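Local coordinates for [Ribosomal protein bS18]-alanine N-acetyltransferase (Escherichia coli O157:H7, PDB 5ISV) that probably transfers the acetyl group of acetyl-CoA to the N-terminal alanine of ribosomal protein bS18, at residues 17-20 against 26-29. Residues are numbered along the deposited sequence; the frame is centred on the assembly and turned at random.
Sequences HIEQ and PWSE
Glu19, on helix 12-22, reaches across to the loop that follows and takes the backbone N-H of Trp27 on its carboxylate, a worked example of a helix side chain fixing the path of the chain just beyond its own helix. The bond from Trp27 N to Glu19 OE2 is 2.9 Å long and almost straight, 174° at the hydrogen. It arrives on the anti side of the oxygen, 25° out of the carboxylate plane. With CG anti to the backbone N and a bend at chi2, the Glu19 chain lies obliquely against Pro26, its CG 3.8 Å from Pro26 CB. Glu19 OE2 itself comes within 3.4 Å of Pro26 CA. The same oxygen sits 3.7 Å from Trp27 CB, and the carboxylate plane is turned 38° from the indole. In this GNAT fold the pairing ties helix 12-22 to the loop leading into helix 29-34, beside the central sheet: OE2 is also hydrogen-bonded to His23 ND1, and Asn68 ND2, on strand 63-71, holds OE1, so the buried carboxylate is gripped through both oxygens close to Ala70, a predicted acetyl-CoA-binding residue. The Trp27 ring, led away from helix 12-22, packs on Ile56 and Phe67 and meets Phe32 edge-to-face. Toward the more open side, Gln20 crosses Pro26 at about a right angle, its bent chain bringing the amide to the CB-CG edge of the proline ring, with Gln20 OE1 3.7 Å from Pro26 CG; its NE2 is hydrogen-bonded to Tyr16 O, one helical turn earlier.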
loop_
_atom_site.group_PDB
_atom_site.type_symbol
_atom_site.label_atom_id
_atom_site.label_comp_id
_atom_site.label_asym_id
_atom_site.label_seq_id
_atom_site.Cartn_x
_atom_site.Cartn_y
_atom_site.Cartn_z
ATOM N N HIS A 17 -5.674 13.742 6.873
ATOM C CA HIS A 17 -5.520 15.011 6.168
ATOM C C HIS A 17 -4.952 14.790 4.734
ATOM O O HIS A 17 -5.434 15.367 3.769
ATOM C CB HIS A 17 -4.636 15.949 7.048
ATOM C CG HIS A 17 -4.338 17.300 6.448
ATOM N ND1 HIS A 17 -5.267 18.315 6.389
ATOM C CD2 HIS A 17 -3.213 17.787 5.869
ATOM C CE1 HIS A 17 -4.715 19.388 5.847
ATOM N NE2 HIS A 17 -3.474 19.087 5.503
ATOM N N ILE A 18 -3.962 13.917 4.606
ATOM C CA ILE A 18 -3.440 13.530 3.279
ATOM C C ILE A 18 -4.513 12.867 2.407
ATOM O O ILE A 18 -4.694 13.204 1.254
ATOM C CB ILE A 18 -2.195 12.635 3.431
ATOM C CG1 ILE A 18 -1.034 13.471 4.011
ATOM C CG2 ILE A 18 -1.786 12.008 2.108
ATOM C CD1 ILE A 18 0.214 12.718 4.342
ATOM N N GLU A 19 -5.224 11.938 3.016
ATOM C CA GLU A 19 -6.277 11.225 2.297
ATOM C C GLU A 19 -7.337 12.196 1.674
ATOM O O GLU A 19 -7.734 11.999 0.509
ATOM C CB GLU A 19 -6.906 10.242 3.270
ATOM C CG GLU A 19 -8.070 9.437 2.704
ATOM C CD GLU A 19 -7.638 8.268 1.848
ATOM O OE1 GLU A 19 -6.447 7.956 1.796
ATOM O OE2 GLU A 19 -8.509 7.646 1.203
ATOM N N GLN A 20 -7.741 13.244 2.412
ATOM C CA GLN A 20 -8.673 14.270 1.884
ATOM C C GLN A 20 -8.157 15.059 0.700
ATOM O O GLN A 20 -8.911 15.488 -0.175
ATOM C CB GLN A 20 -9.022 15.298 2.976
ATOM C CG GLN A 20 -9.632 14.749 4.227
ATOM C CD GLN A 20 -10.586 13.600 3.982
ATOM O OE1 GLN A 20 -11.617 13.745 3.302
ATOM N NE2 GLN A 20 -10.214 12.429 4.488
ATOM N N PRO A 26 -12.327 9.384 -0.547
ATOM C CA PRO A 26 -11.495 9.208 0.604
ATOM C C PRO A 26 -12.104 8.314 1.656
ATOM O O PRO A 26 -13.324 8.247 1.820
ATOM C CB PRO A 26 -11.374 10.613 1.164
ATOM C CG PRO A 26 -12.648 11.257 0.790
ATOM C CD PRO A 26 -12.921 10.720 -0.589
ATOM N N TRP A 27 -11.209 7.642 2.355
ATOM C CA TRP A 27 -11.511 6.995 3.596
ATOM C C TRP A 27 -12.106 7.956 4.647
ATOM O O TRP A 27 -11.728 9.108 4.719
ATOM C CB TRP A 27 -10.219 6.342 4.163
ATOM C CG TRP A 27 -9.999 4.922 3.749
ATOM C CD1 TRP A 27 -10.670 4.223 2.774
ATOM C CD2 TRP A 27 -9.048 4.018 4.297
ATOM N NE1 TRP A 27 -10.210 2.928 2.714
ATOM C CE2 TRP A 27 -9.216 2.774 3.634
ATOM C CE3 TRP A 27 -8.105 4.119 5.308
ATOM C CZ2 TRP A 27 -8.435 1.679 3.928
ATOM C CZ3 TRP A 27 -7.325 3.077 5.589
ATOM C CH2 TRP A 27 -7.519 1.825 4.931
ATOM N N SER A 28 -13.057 7.447 5.433
ATOM C CA SER A 28 -13.552 8.132 6.637
ATOM C C SER A 28 -12.625 7.927 7.820
ATOM O O SER A 28 -11.783 7.038 7.799
ATOM C CB SER A 28 -14.916 7.614 7.017
ATOM O OG SER A 28 -14.790 6.321 7.596
ATOM N N GLU A 29 -12.790 8.755 8.859
ATOM C CA GLU A 29 -11.932 8.670 10.033
ATOM C C GLU A 29 -12.099 7.338 10.719
ATOM O O GLU A 29 -11.115 6.760 11.193
ATOM C CB GLU A 29 -12.248 9.772 11.068
ATOM C CG GLU A 29 -11.578 11.081 10.838
ATOM C CD GLU A 29 -11.944 12.133 11.892
ATOM O OE1 GLU A 29 -12.523 11.815 12.976
ATOM O OE2 GLU A 29 -11.628 13.307 11.637
#